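Local coordinates for protein endoglucanase E (Clostridium thermocellum, PDB 2WAO) that hydrolyses cellulose and, through the family 2 carbohydrate esterase domain modelled here, binds cello-oligosaccharide and probably removes acetyl groups from plant cell-wall polysaccharides, at residues 136-140 with 307-313; 127-133 with 157-161. All blocks are in the same frame, centred on the assembly; numbering follows the deposited sequence.

Contact 1 lines the sugar-binding pocket and contact 2 lies on the inner side of it, their centres about 12 Å apart. Contact 2 sits deep in the domain, where strand 123-129 runs out into Ser131, and contact 1 is the pair of loops bordering the pocket above it. They meet directly. Tyr136 N is 3.1 Å from Ser131 O, a probable hydrogen bond, and His310 NE2 lies 3.4 Å from Ser131 CB. Pro311 CG packs against Ile132 CG2 at 4.1 Å. The glucose of chain B touches both contacts, Ser131 from one and His310 from the other, which matches the Ser-His pairing expected of a GDSL-family esterase.

Contact 1: residues 136-140 with 307-313; sequences YGNEG and EDWHPSI. With BGC (beta-D-glucopyranose), chain B; BGC (beta-D-glucopyranose), chain C; BGC (beta-D-glucopyranose), chain D; BGC (beta-D-glucopyranose), chain E.
In the glycan pocket, the ring of Tyr136 lies against that of His310 in a face-to-face stack, with centroids 3.8 Å apart and planes inclined by 18°. The overlap is offset: Tyr136 CD2 sits over the middle of the imidazole, while His310 CE1 falls toward the rim of the phenol. The phenol reaches across to segment 307-313 because Tyr136 CG is turned away from its own backbone N (chi1 -180°). At the far end, Tyr136 OH donates to Asp308 OD2 at 2.5 Å; OD2 accepts through its anti lone pair, the one pointing away from OD1, and ring and carboxylate planes stand 48° apart. Between this bond and the stack, the phenol has little freedom to swing.

Sequence and position suggest that Glu307-Asp308-Trp309-His310 is the block supplying the histidine in GDSL (SGNH) hydrolases. His310 ND1 is fixed by the main chain: it donates to Glu307 O at 3.0 Å, and the same oxygen also accepts from His310 N. Glu307 O thus takes the bond that an aspartate usually accepts in the family, consistent with a Ser-His dyad backed by a main-chain carbonyl. On the pocket side His310 NE2 is hydrogen-bonded to O6 of the chain B glucose at 3.3 Å. Farther out, one face of the Trp309 indole carries the chain E glucose.

Away from the sugar, the type I turn 137-140 meets Glu307 closely. Gly137 O takes Glu307 N at 3.1 Å and Gly140 N at 3.0 Å, from opposite faces of its plane. A water donates to both Tyr136 O and Pro311 O, and another links Asn138 O to Ile313 N. Ile313 CG1 lies 3.8 Å from Asn138 ND2; OD1 of the same amide accepts from Asn153 N.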
loop_
_atom_site.group_PDB
_atom_site.type_symbol
_atom_site.label_atom_id
_atom_site.label_comp_id
_atom_site.label_asym_id
_atom_site.label_seq_id
_atom_site.Cartn_x
_atom_site.Cartn_y
_atom_site.Cartn_z
ATOM N N TYR A 136 0.175 -4.751 -8.110
ATOM C CA TYR A 136 -0.320 -5.837 -8.992
ATOM C C TYR A 136 0.689 -6.090 -10.132
ATOM O O TYR A 136 1.047 -5.173 -10.914
ATOM C CB TYR A 136 -1.660 -5.372 -9.568
ATOM C CG TYR A 136 -2.444 -6.272 -10.517
ATOM C CD1 TYR A 136 -3.798 -6.542 -10.254
ATOM C CD2 TYR A 136 -1.894 -6.738 -11.712
ATOM C CE1 TYR A 136 -4.544 -7.289 -11.104
ATOM C CE2 TYR A 136 -2.665 -7.556 -12.606
ATOM C CZ TYR A 136 -3.987 -7.763 -12.300
ATOM O OH TYR A 136 -4.788 -8.491 -13.149
ATOM N N GLY A 137 1.184 -7.326 -10.185
ATOM C CA GLY A 137 1.943 -7.784 -11.368
ATOM C C GLY A 137 3.341 -7.220 -11.523
ATOM O O GLY A 137 3.972 -7.427 -12.583
ATOM N N ASN A 138 3.845 -6.500 -10.508
ATOM C CA ASN A 138 5.098 -5.735 -10.704
ATOM C C ASN A 138 6.358 -6.611 -10.881
ATOM O O ASN A 138 7.382 -6.136 -11.420
ATOM C CB ASN A 138 5.273 -4.573 -9.692
ATOM C CG ASN A 138 5.696 -5.051 -8.317
ATOM O OD1 ASN A 138 5.495 -6.221 -7.984
ATOM N ND2 ASN A 138 6.269 -4.143 -7.491
ATOM N N GLU A 139 6.275 -7.894 -10.510
ATOM C CA GLU A 139 7.414 -8.805 -10.774
ATOM C C GLU A 139 7.183 -9.716 -11.995
ATOM O O GLU A 139 8.043 -10.559 -12.357
ATOM C CB GLU A 139 7.790 -9.589 -9.508
ATOM C CG GLU A 139 8.232 -8.641 -8.398
ATOM C CD GLU A 139 8.917 -9.333 -7.238
ATOM O OE1 GLU A 139 8.586 -10.498 -6.941
ATOM O OE2 GLU A 139 9.800 -8.687 -6.635
ATOM N N GLY A 140 6.035 -9.543 -12.653
ATOM C CA GLY A 140 5.912 -10.072 -14.010
ATOM C C GLY A 140 6.578 -9.148 -15.021
ATOM O O GLY A 140 6.762 -7.934 -14.780
ATOM N N GLU A 307 2.272 -7.710 -15.161
ATOM C CA GLU A 307 1.093 -8.479 -15.528
ATOM C C GLU A 307 -0.039 -7.559 -15.889
ATOM O O GLU A 307 -0.193 -6.498 -15.262
ATOM C CB GLU A 307 0.688 -9.414 -14.359
ATOM C CG GLU A 307 1.717 -10.531 -14.139
ATOM C CD GLU A 307 1.396 -11.409 -12.915
ATOM O OE1 GLU A 307 0.596 -10.959 -12.070
ATOM O OE2 GLU A 307 1.946 -12.548 -12.809
ATOM N N ASP A 308 -0.783 -7.920 -16.937
ATOM C CA ASP A 308 -1.936 -7.130 -17.362
ATOM C C ASP A 308 -1.634 -5.636 -17.610
ATOM O O ASP A 308 -2.499 -4.791 -17.376
ATOM C CB ASP A 308 -3.129 -7.313 -16.381
ATOM C CG ASP A 308 -3.752 -8.707 -16.495
ATOM O OD1 ASP A 308 -3.778 -9.238 -17.640
ATOM O OD2 ASP A 308 -4.188 -9.261 -15.453
ATOM N N TRP A 309 -0.419 -5.344 -18.120
ATOM C CA TRP A 309 0.048 -3.955 -18.372
ATOM C C TRP A 309 0.234 -3.106 -17.118
ATOM O O TRP A 309 0.387 -1.873 -17.231
ATOM C CB TRP A 309 -0.942 -3.198 -19.264
ATOM C CG TRP A 309 -1.209 -3.809 -20.614
ATOM C CD1 TRP A 309 -1.931 -4.927 -20.881
ATOM C CD2 TRP A 309 -0.786 -3.289 -21.878
ATOM N NE1 TRP A 309 -1.964 -5.157 -22.238
ATOM C CE2 TRP A 309 -1.274 -4.160 -22.871
ATOM C CE3 TRP A 309 -0.011 -2.184 -22.261
ATOM C CZ2 TRP A 309 -1.021 -3.967 -24.224
ATOM C CZ3 TRP A 309 0.232 -1.977 -23.621
ATOM C CH2 TRP A 309 -0.280 -2.865 -24.583
ATOM N N HIS A 310 0.193 -3.708 -15.916
ATOM C CA HIS A 310 0.445 -2.890 -14.727
ATOM C C HIS A 310 1.929 -2.477 -14.651
ATOM O O HIS A 310 2.806 -3.062 -15.379
ATOM C CB HIS A 310 -0.025 -3.626 -13.468
ATOM C CG HIS A 310 -1.520 -3.737 -13.398
ATOM N ND1 HIS A 310 -2.236 -4.554 -14.243
ATOM C CD2 HIS A 310 -2.439 -3.078 -12.650
ATOM C CE1 HIS A 310 -3.533 -4.437 -13.988
ATOM N NE2 HIS A 310 -3.682 -3.560 -13.013
ATOM N N PRO A 311 2.248 -1.457 -13.810
ATOM C CA PRO A 311 3.643 -0.964 -13.857
ATOM C C PRO A 311 4.726 -1.985 -13.452
ATOM O O PRO A 311 4.544 -2.741 -12.507
ATOM C CB PRO A 311 3.631 0.260 -12.919
ATOM C CG PRO A 311 2.165 0.712 -12.920
ATOM C CD PRO A 311 1.403 -0.611 -12.947
ATOM N N SER A 312 5.861 -1.929 -14.167
ATOM C CA SER A 312 7.068 -2.697 -13.828
ATOM C C SER A 312 7.733 -2.063 -12.586
ATOM O O SER A 312 7.363 -0.920 -12.183
ATOM C CB SER A 312 8.054 -2.585 -15.008
ATOM O OG SER A 312 8.459 -1.222 -15.155
ATOM N N ILE A 313 8.719 -2.755 -12.003
ATOM C CA ILE A 313 9.466 -2.151 -10.902
ATOM C C ILE A 313 10.160 -0.870 -11.358
ATOM O O ILE A 313 10.177 0.127 -10.618
ATOM C CB ILE A 313 10.421 -3.150 -10.255
ATOM C CG1 ILE A 313 9.567 -4.105 -9.395
ATOM C CG2 ILE A 313 11.415 -2.407 -9.322
ATOM C CD1 ILE A 313 10.243 -5.374 -9.111
HETATM C C2 BGC B . -7.172 -7.119 -15.716
HETATM C C3 BGC B . -8.236 -7.471 -14.687
HETATM C C4 BGC B . -7.982 -6.689 -13.393
HETATM C C5 BGC B . -7.916 -5.182 -13.725
HETATM C C6 BGC B . -7.750 -4.251 -12.507
HETATM C C1 BGC B . -7.119 -5.606 -15.909
HETATM O O2 BGC B . -7.441 -7.822 -16.933
HETATM O O3 BGC B . -8.200 -8.879 -14.421
HETATM O O4 BGC B . -9.110 -6.939 -12.714
HETATM O O5 BGC B . -6.868 -4.971 -14.670
HETATM O O6 BGC B . -6.542 -4.578 -11.844
HETATM C C2 BGC C . -5.885 -1.734 -18.039
HETATM C C3 BGC C . -5.834 -2.853 -17.001
HETATM C C4 BGC C . -6.305 -4.168 -17.600
HETATM C C5 BGC C . -5.535 -4.489 -18.886
HETATM C C6 BGC C . -6.231 -5.675 -19.558
HETATM C C1 BGC C . -5.116 -2.159 -19.306
HETATM O O2 BGC C . -5.327 -0.533 -17.516
HETATM O O3 BGC C . -6.634 -2.501 -15.895
HETATM O O4 BGC C . -6.095 -5.235 -16.823
HETATM O O5 BGC C . -5.542 -3.405 -19.824
HETATM O O6 BGC C . -5.503 -5.860 -20.724
HETATM C C2 BGC D . -0.006 3.272 -24.539
HETATM C C3 BGC D . -0.424 1.880 -24.081
HETATM C C4 BGC D . -1.874 1.593 -24.456
HETATM C C5 BGC D . -2.142 1.951 -25.913
HETATM C C6 BGC D . -3.610 1.743 -26.265
HETATM C C1 BGC D . -0.406 3.511 -25.990
HETATM O O1 BGC D . -0.093 4.839 -26.350
HETATM O O2 BGC D . 1.391 3.411 -24.408
HETATM O O3 BGC D . -0.273 1.780 -22.683
HETATM O O4 BGC D . -2.146 0.643 -24.310
HETATM O O5 BGC D . -1.792 3.299 -26.138
HETATM O O6 BGC D . -3.932 2.505 -27.407
HETATM C C2 BGC E . -3.783 -0.979 -23.587
HETATM C C3 BGC E . -4.840 -1.195 -22.511
HETATM C C4 BGC E . -4.271 -0.934 -21.109
HETATM C C5 BGC E . -3.375 0.314 -21.015
HETATM C C6 BGC E . -2.602 0.369 -19.703
HETATM C C1 BGC E . -3.109 0.362 -23.319
HETATM O O2 BGC E . -4.427 -0.920 -24.823
HETATM O O3 BGC E . -5.306 -2.522 -22.638
HETATM O O4 BGC E . -5.318 -1.187 -20.308
HETATM O O5 BGC E . -2.449 0.319 -22.088
HETATM O O6 BGC E . -1.514 1.301 -19.721
HETATM O O HOH W 1 2.536 -2.826 -10.670
HETATM O O HOH W 2 0.772 -10.097 -9.446
HETATM O O HOH W 3 9.295 -5.319 -13.067
#

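Contact 2: residues 127-133 with 157-161; sequences FIGDSIT and SYAAI. With BGC (beta-D-glucopyranose), chain B; FMT (formic acid), chain F.
Phe127 lays the face of its ring on Ala159, and the ring of Tyr158 stands beside it almost at right angles. These side chains fill the space between strand 123-129 of the central parallel sheet and helix 158-165, the helix of the beta-alpha-beta crossover that leads to the neighbouring strand 168-174. Ala159 CB is 3.3 Å from the Phe127 ring centroid and only 9° off the normal, a close and well-centred CH-pi contact. The Tyr158 ring plane makes 84° with that of Phe127, yet the centroids are 5.9 Å apart; the two side chains pass in opposite directions, and the rings meet obliquely where Tyr158 CE1 approaches Phe127 CE1 at 4.0 Å.

Tyr158 CG is placed between its backbone N and carbonyl carbon (chi1 72°), which swings the ring across toward segment 127-133. There Ile132 CG2 lies 4.1 Å from Tyr158 CE2, and Ile132 O sits at the edge of the tyrosine ring, in its plane. Met319 of helix 313-331 packs against both Ile132 and Tyr158.

The Gly129-Asp130-Ser131 turn after the strand matches the GDS motif of this hydrolase family, in which the serine is the usual nucleophile. Ser131 N and Gly177 N both bond to a formic acid, probably from the crystallisation liquor, the former weakly, consistent with an oxyanion hole. In one of the two conformers of Ser131, O6 of the chain B glucose donates to OG at 2.6 Å. Each segment runs into a capped helix start: Ser157 OG, in one of its two conformers, accepts from Ala160 N at 2.9 Å, and Asp130 OD1 accepts from Ile132 N at 3.1 Å, from above the carboxylate plane on the side away from OD2.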
loop_
_atom_site.group_PDB
_atom_site.type_symbol
_atom_site.label_atom_id
_atom_site.label_comp_id
_atom_site.label_asym_id
_atom_site.label_seq_id
_atom_site.Cartn_x
_atom_site.Cartn_y
_atom_site.Cartn_z
ATOM N N PHE A 127 -1.522 5.808 1.964
ATOM C CA PHE A 127 -1.771 5.749 0.533
ATOM C C PHE A 127 -3.156 5.168 0.361
ATOM O O PHE A 127 -3.537 4.192 1.071
ATOM C CB PHE A 127 -0.759 4.799 -0.113
ATOM C CG PHE A 127 0.621 5.367 -0.182
ATOM C CD1 PHE A 127 1.031 6.024 -1.349
ATOM C CD2 PHE A 127 1.498 5.258 0.907
ATOM C CE1 PHE A 127 2.302 6.609 -1.426
ATOM C CE2 PHE A 127 2.805 5.834 0.818
ATOM C CZ PHE A 127 3.159 6.503 -0.348
ATOM N N ILE A 128 -3.916 5.734 -0.569
ATOM C CA ILE A 128 -5.267 5.197 -0.879
ATOM C C ILE A 128 -5.299 4.919 -2.366
ATOM O O ILE A 128 -5.156 5.831 -3.152
ATOM C CB ILE A 128 -6.366 6.253 -0.508
ATOM C CG1 ILE A 128 -6.264 6.639 0.968
ATOM C CG2 ILE A 128 -7.818 5.710 -0.824
ATOM C CD1 ILE A 128 -7.196 7.836 1.380
ATOM N N GLY A 129 -5.516 3.671 -2.786
ATOM C CA GLY A 129 -5.409 3.439 -4.202
ATOM C C GLY A 129 -5.941 2.112 -4.690
ATOM O O GLY A 129 -6.771 1.512 -4.038
ATOM N N ASP A 130 -5.466 1.706 -5.864
ATOM C CA ASP A 130 -6.065 0.549 -6.568
ATOM C C ASP A 130 -4.924 -0.419 -6.899
ATOM O O ASP A 130 -3.983 -0.584 -6.089
ATOM C CB ASP A 130 -6.863 1.061 -7.791
ATOM C CG ASP A 130 -5.992 1.971 -8.757
ATOM O OD1 ASP A 130 -4.706 1.852 -8.781
ATOM O OD2 ASP A 130 -6.581 2.776 -9.518
ATOM N N SER A 131 -4.953 -1.035 -8.083
ATOM C CA SER A 131 -3.977 -2.069 -8.430
ATOM C C SER A 131 -2.568 -1.531 -8.479
ATOM O O SER A 131 -1.638 -2.242 -8.178
ATOM C CB SER A 131 -4.291 -2.681 -9.796
ATOM O OG SER A 131 -5.621 -3.178 -9.825
ATOM N N ILE A 132 -2.430 -0.254 -8.893
ATOM C CA ILE A 132 -1.136 0.375 -9.056
ATOM C C ILE A 132 -0.482 0.453 -7.664
ATOM O O ILE A 132 0.688 0.112 -7.509
ATOM C CB ILE A 132 -1.270 1.781 -9.697
ATOM C CG1 ILE A 132 -1.875 1.653 -11.120
ATOM C CG2 ILE A 132 0.175 2.423 -9.832
ATOM C CD1 ILE A 132 -2.466 2.957 -11.650
ATOM N N THR A 133 -1.244 0.840 -6.642
ATOM C CA THR A 133 -0.627 0.929 -5.293
ATOM C C THR A 133 -0.450 -0.384 -4.576
ATOM O O THR A 133 0.494 -0.562 -3.804
ATOM C CB THR A 133 -1.014 2.226 -4.450
ATOM O OG1 THR A 133 -1.250 2.018 -3.037
ATOM C CG2 THR A 133 -1.836 3.148 -5.120
ATOM N N SER A 157 6.496 -1.361 -4.517
ATOM C CA SER A 157 5.518 -0.388 -5.022
ATOM C C SER A 157 6.118 1.009 -4.911
ATOM O O SER A 157 7.006 1.270 -4.068
ATOM C CB SER A 157 4.225 -0.437 -4.218
ATOM O OG SER A 157 4.411 0.144 -2.941
ATOM N N TYR A 158 5.645 1.916 -5.764
ATOM C CA TYR A 158 6.109 3.324 -5.660
ATOM C C TYR A 158 5.853 3.833 -4.246
ATOM O O TYR A 158 6.618 4.686 -3.747
ATOM C CB TYR A 158 5.410 4.232 -6.670
ATOM C CG TYR A 158 3.971 4.500 -6.337
ATOM C CD1 TYR A 158 3.598 5.688 -5.680
ATOM C CD2 TYR A 158 2.968 3.551 -6.637
ATOM C CE1 TYR A 158 2.292 5.930 -5.333
ATOM C CE2 TYR A 158 1.628 3.787 -6.289
ATOM C CZ TYR A 158 1.312 4.978 -5.651
ATOM O OH TYR A 158 0.036 5.259 -5.262
ATOM N N ALA A 159 4.763 3.379 -3.623
ATOM C CA ALA A 159 4.396 3.822 -2.294
ATOM C C ALA A 159 5.431 3.388 -1.233
ATOM O O ALA A 159 5.893 4.203 -0.400
ATOM C CB ALA A 159 3.020 3.296 -1.946
ATOM N N ALA A 160 5.837 2.106 -1.270
ATOM C CA ALA A 160 6.800 1.613 -0.276
ATOM C C ALA A 160 8.172 2.238 -0.485
ATOM O O ALA A 160 8.898 2.569 0.475
ATOM C CB ALA A 160 6.925 0.105 -0.358
ATOM N N ILE A 161 8.522 2.428 -1.748
ATOM C CA ILE A 161 9.844 2.947 -2.056
ATOM C C ILE A 161 9.901 4.447 -1.591
ATOM O O ILE A 161 10.914 4.910 -0.972
ATOM C CB ILE A 161 10.093 2.864 -3.578
ATOM C CG1 ILE A 161 10.196 1.397 -4.066
ATOM C CG2 ILE A 161 11.389 3.677 -3.936
ATOM C CD1 ILE A 161 10.059 1.298 -5.613
HETATM C C2 BGC B . -7.172 -7.119 -15.716
HETATM C C3 BGC B . -8.236 -7.471 -14.687
HETATM C C4 BGC B . -7.982 -6.689 -13.393
HETATM C C5 BGC B . -7.916 -5.182 -13.725
HETATM C C6 BGC B . -7.750 -4.251 -12.507
HETATM C C1 BGC B . -7.119 -5.606 -15.909
HETATM O O2 BGC B . -7.441 -7.822 -16.933
HETATM O O3 BGC B . -8.200 -8.879 -14.421
HETATM O O4 BGC B . -9.110 -6.939 -12.714
HETATM O O5 BGC B . -6.868 -4.971 -14.670
HETATM O O6 BGC B . -6.542 -4.578 -11.844
HETATM C C FMT F . -6.457 -0.142 -10.879
HETATM O O1 FMT F . -6.856 -1.315 -10.825
HETATM O O2 FMT F . -5.437 0.282 -11.441
#